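Long-range contacts in Lys-gingipain W83 (Porphyromonas gingivalis, PDB 3KM5), which cleaves proteins after lysine as a secreted cysteine protease and possible virulence factor; this K2 piece is one of its adhesin domains, which are haemolytic in vitro when isolated: residues T8-S12 against G48-V53; V111-E115 against R145-P150. All blocks are in the same frame, centred on the assembly; numbering follows the deposited sequence. Where two conformers were deposited one is given.

Interaction 1. Residues T8-S12 against G48-V53. With CA (calcium ion), chain D; SO4 (sulfate ion), chain E.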
# COMPACT_ATOMS: atom_id res chain seq x y z
N THR A 8 9.23 5.69 4.98
CA THR A 8 8.75 5.10 6.23
C THR A 8 7.35 5.54 6.57
O THR A 8 6.78 5.01 7.50
CB THR A 8 9.65 5.49 7.41
OG1 THR A 8 9.54 6.91 7.63
CG2 THR A 8 11.09 5.05 7.14
N PHE A 9 6.86 6.57 5.89
CA PHE A 9 5.60 7.23 6.20
C PHE A 9 5.56 7.95 7.54
O PHE A 9 4.54 8.50 7.90
CB PHE A 9 4.40 6.28 6.05
CG PHE A 9 4.30 5.72 4.66
CD1 PHE A 9 3.99 6.55 3.60
CD2 PHE A 9 4.68 4.41 4.40
CE1 PHE A 9 4.00 6.09 2.28
CE2 PHE A 9 4.67 3.94 3.08
CZ PHE A 9 4.34 4.77 2.04
N GLU A 10 6.70 8.03 8.22
CA GLU A 10 6.72 8.65 9.53
C GLU A 10 6.53 10.17 9.44
O GLU A 10 5.96 10.76 10.37
CB GLU A 10 8.00 8.29 10.29
CG GLU A 10 8.15 6.79 10.47
CD GLU A 10 6.98 6.14 11.15
OE1 GLU A 10 6.57 6.58 12.26
OE2 GLU A 10 6.44 5.13 10.60
N SER A 11 6.95 10.76 8.31
CA SER A 11 6.71 12.20 8.05
C SER A 11 5.32 12.54 7.50
O SER A 11 5.02 13.73 7.26
CB SER A 11 7.77 12.76 7.12
OG SER A 11 7.50 12.39 5.78
N SER A 12 4.48 11.53 7.28
CA SER A 12 3.11 11.77 6.83
C SER A 12 2.17 11.77 8.03
O SER A 12 2.57 11.46 9.16
CB SER A 12 2.67 10.66 5.87
OG SER A 12 3.40 10.77 4.66
N GLY A 48 7.46 -0.41 10.84
CA GLY A 48 8.42 0.43 11.53
C GLY A 48 7.79 1.72 12.01
O GLY A 48 6.93 2.27 11.37
N GLY A 49 8.22 2.24 13.16
CA GLY A 49 7.60 3.46 13.69
C GLY A 49 6.12 3.32 13.95
O GLY A 49 5.68 2.23 14.35
N SER A 50 5.37 4.41 13.74
CA SER A 50 3.93 4.38 14.00
C SER A 50 3.08 4.38 12.74
O SER A 50 1.89 4.03 12.80
CB SER A 50 3.49 5.54 14.90
OG SER A 50 3.60 6.79 14.24
N ASN A 51 3.68 4.73 11.60
CA ASN A 51 2.88 4.99 10.39
C ASN A 51 3.04 3.98 9.25
O ASN A 51 4.11 3.45 9.00
CB ASN A 51 3.24 6.38 9.84
CG ASN A 51 2.73 7.53 10.75
OD1 ASN A 51 2.19 7.29 11.81
ND2 ASN A 51 2.90 8.74 10.31
N VAL A 52 1.94 3.77 8.56
CA VAL A 52 1.94 2.99 7.30
C VAL A 52 1.16 3.75 6.24
O VAL A 52 0.60 4.79 6.53
CB VAL A 52 1.25 1.61 7.52
CG1 VAL A 52 1.95 0.86 8.69
CG2 VAL A 52 -0.24 1.83 7.78
N VAL A 53 1.10 3.22 5.02
CA VAL A 53 0.09 3.67 4.05
C VAL A 53 -0.90 2.49 3.81
O VAL A 53 -0.51 1.32 3.92
CB VAL A 53 0.74 4.19 2.76
CG1 VAL A 53 1.31 3.04 1.90
CG2 VAL A 53 -0.20 5.12 1.96
CA CA D . 6.46 3.25 9.15
S SO4 E . 9.45 9.75 5.59
O1 SO4 E . 10.25 10.41 6.63
O2 SO4 E . 9.58 10.47 4.30
O3 SO4 E . 8.08 9.73 6.03
O4 SO4 E . 9.96 8.41 5.29
O HOH W 1 8.78 2.78 9.08
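Glu10 reaches across to the loop 48-50 and the first residue of strand 51-56 and uses both carboxylate oxygens there. Its chain is bent about the CB-CG bond (chi2 -56°), which brings the carboxylate to the calcium ion and to the backbone N-H groups of Ser50 and Asn51. Glu10 OE1 accepts from Ser50 N at 2.9 Å and Glu10 OE2 from Asn51 N at 3.0 Å, both on the syn side and somewhat out of the carboxylate plane, so two successive backbone N-H groups fix the rotation of the carboxylate. Glu10 OE2 also binds the calcium ion at 2.4 Å, and the metal and the two N-H groups probably keep the carboxylate ionised.

Asn51 answers in the other direction: its ND2 donates to Phe9 O at 2.9 Å, with that oxygen close to the plane of the amide. Ser12 N, closing the type I turn 9-12, reaches Phe9 O from the opposite face of the carbonyl. Further along strand 51-56 the Phe9 ring lies over Val53, whose CB stands 3.8 Å from the ring centroid in a CH-pi contact, while Val53 CG1 approaches Phe9 CZ at 3.5 Å. Pro18 packs against both side chains.

At the outer side, Thr8 OG1 accepts from Glu10 N in an ST turn and donates to a sulfate ion, probably from the crystallisation liquor, which also receives bonds from Thr8 N and Ser11 N. The arrangement is a seven-ligand calcium site: the carbonyls Thr8 O, Gly48 O and Asn51 O join Glu10 OE2, a water and both carboxylate oxygens of Asp172 on strand 168-177, tying the loop after strand 5-7 to the start of strand 51-56 in the beta jelly roll of the cleaved adhesin domain.

Interaction 2. Residues V111-E115 against R145-P150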
# COMPACT_ATOMS: atom_id res chain seq x y z
N VAL A 111 2.83 -3.04 -15.45
CA VAL A 111 3.00 -3.94 -14.30
C VAL A 111 4.36 -4.61 -14.41
O VAL A 111 4.74 -5.10 -15.49
CB VAL A 111 1.91 -5.05 -14.29
CG1 VAL A 111 2.14 -6.03 -13.15
CG2 VAL A 111 0.52 -4.48 -14.15
N VAL A 112 5.13 -4.60 -13.32
CA VAL A 112 6.36 -5.35 -13.24
C VAL A 112 6.28 -6.49 -12.22
O VAL A 112 7.16 -7.36 -12.22
CB VAL A 112 7.58 -4.44 -12.90
CG1 VAL A 112 7.78 -3.40 -13.99
CG2 VAL A 112 7.49 -3.76 -11.57
N PHE A 113 5.30 -6.47 -11.32
CA PHE A 113 5.08 -7.53 -10.32
C PHE A 113 3.65 -7.44 -9.86
O PHE A 113 3.18 -6.33 -9.66
CB PHE A 113 6.01 -7.37 -9.10
CG PHE A 113 5.62 -8.26 -7.95
CD1 PHE A 113 5.69 -9.64 -8.08
CD2 PHE A 113 5.08 -7.72 -6.78
CE1 PHE A 113 5.24 -10.48 -7.04
CE2 PHE A 113 4.69 -8.55 -5.73
CZ PHE A 113 4.77 -9.91 -5.87
N GLU A 114 2.95 -8.55 -9.66
CA GLU A 114 1.67 -8.48 -8.96
C GLU A 114 1.35 -9.82 -8.32
O GLU A 114 1.90 -10.84 -8.74
CB GLU A 114 0.52 -7.93 -9.82
CG GLU A 114 0.14 -8.76 -10.98
CD GLU A 114 -0.98 -8.14 -11.86
OE1 GLU A 114 -0.86 -8.27 -13.09
OE2 GLU A 114 -1.97 -7.57 -11.34
N GLU A 115 0.52 -9.79 -7.28
CA GLU A 115 0.19 -10.97 -6.53
C GLU A 115 -1.09 -10.77 -5.74
O GLU A 115 -1.60 -9.68 -5.60
CB GLU A 115 1.32 -11.39 -5.59
CG GLU A 115 1.48 -10.44 -4.43
CD GLU A 115 2.54 -10.87 -3.43
OE1 GLU A 115 2.83 -12.08 -3.34
OE2 GLU A 115 3.13 -10.00 -2.78
N ARG A 145 9.04 -8.09 0.14
CA ARG A 145 9.16 -8.28 -1.30
C ARG A 145 10.27 -7.44 -1.86
O ARG A 145 10.49 -6.36 -1.34
CB ARG A 145 7.85 -7.88 -2.00
CG ARG A 145 6.67 -8.78 -1.69
CD ARG A 145 6.81 -10.15 -2.31
NE ARG A 145 5.70 -11.06 -1.99
CZ ARG A 145 5.75 -12.07 -1.13
NH1 ARG A 145 6.80 -12.31 -0.37
NH2 ARG A 145 4.68 -12.84 -0.97
N THR A 146 10.96 -7.93 -2.88
CA THR A 146 12.02 -7.21 -3.58
C THR A 146 11.73 -7.37 -5.08
O THR A 146 11.70 -8.49 -5.59
CB THR A 146 13.40 -7.80 -3.20
OG1 THR A 146 13.62 -7.71 -1.80
CG2 THR A 146 14.53 -7.06 -3.91
N VAL A 147 11.54 -6.24 -5.75
CA VAL A 147 11.08 -6.22 -7.12
C VAL A 147 12.10 -5.48 -7.99
O VAL A 147 12.52 -4.37 -7.67
CB VAL A 147 9.72 -5.53 -7.21
CG1 VAL A 147 9.28 -5.34 -8.66
CG2 VAL A 147 8.71 -6.38 -6.46
N ASP A 148 12.51 -6.13 -9.06
CA ASP A 148 13.46 -5.56 -10.01
C ASP A 148 12.77 -4.42 -10.80
O ASP A 148 11.64 -4.58 -11.23
CB ASP A 148 13.90 -6.63 -11.03
CG ASP A 148 14.65 -7.80 -10.44
OD1 ASP A 148 15.09 -7.76 -9.29
OD2 ASP A 148 14.83 -8.77 -11.22
N LEU A 149 13.46 -3.28 -10.97
CA LEU A 149 12.92 -2.17 -11.74
C LEU A 149 13.62 -2.06 -13.10
O LEU A 149 14.85 -2.04 -13.14
CB LEU A 149 13.03 -0.86 -10.98
CG LEU A 149 12.39 -0.87 -9.59
CD1 LEU A 149 12.72 0.43 -8.86
CD2 LEU A 149 10.92 -1.04 -9.69
N PRO A 150 12.85 -2.07 -14.20
CA PRO A 150 13.45 -1.97 -15.54
C PRO A 150 14.24 -0.70 -15.70
O PRO A 150 13.97 0.32 -15.06
CB PRO A 150 12.24 -1.94 -16.47
CG PRO A 150 11.10 -2.50 -15.68
CD PRO A 150 11.40 -2.25 -14.25
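Val147 is the centre of the apolar part: its CG1 lies between Val112 and Phe113, while CG2 goes to the Phe113 ring. CG1, anti to the backbone N (chi1 173°), meets Val112 CG2 at 3.8 Å and also touches Phe113 CB; Val147 CG2 lies 3.9 Å from Phe113 CD2, obliquely to the ring. The side chains of Val147 and Phe113 cross at about a right angle. Val112 turns its other methyl to Pro150, two residues beyond the strand end, with Val112 CG1 3.8 Å from Pro150 CD.

Towards the other end, the Phe113 ring extends to the aliphatic part of Arg145, Phe113 CZ lying 4.1 Å from Arg145 CD, and the ring and guanidinium planes are nearly perpendicular (88°). Beyond it Glu115 and Arg145 arrive from opposite directions to form a side-on salt bridge. Arg145 NE donates to Glu115 OE2 at 2.9 Å and Arg145 NH2 to Glu115 OE1 at 3.1 Å, although the two flat groups are turned 46° apart; NE also makes a weak, longer bond to OE1. Glu115 OE2 is held as well by a hydrogen bond with Tyr95 OH.

The contact joins two sheets of the jelly roll at the surface: 111-115 pairs with strand 95-100 through a classic beta bulge, where Val112 and Phe113 both face Val97, whereas 145-148 pairs with strand 79-86, whose Tyr82 touches both Phe113 and Arg145.

Interactions 1 and 2 lie in different parts of the same adhesin domain, their centres 22 Å apart and their nearest atoms about 13 Å apart, so they do not touch. A single sheet nevertheless connects them: strand 51-56 of interaction 1 pairs with strand 168-177, which pairs with 79-86, and this in turn pairs with 143-148 of interaction 2. Interaction 1 fastens a loop to that sheet through calcium, hydrogen bonds and Phe9-Val53 packing, whereas interaction 2 bridges from it to the edge strand 109-115 of the five-stranded sheet through side-chain packing and a salt bridge. A second calcium ion lies about 13 Å from the Val53 side chain; interaction 2 lies away from both calcium sites and from the cleavage site at Lys137-Pro138.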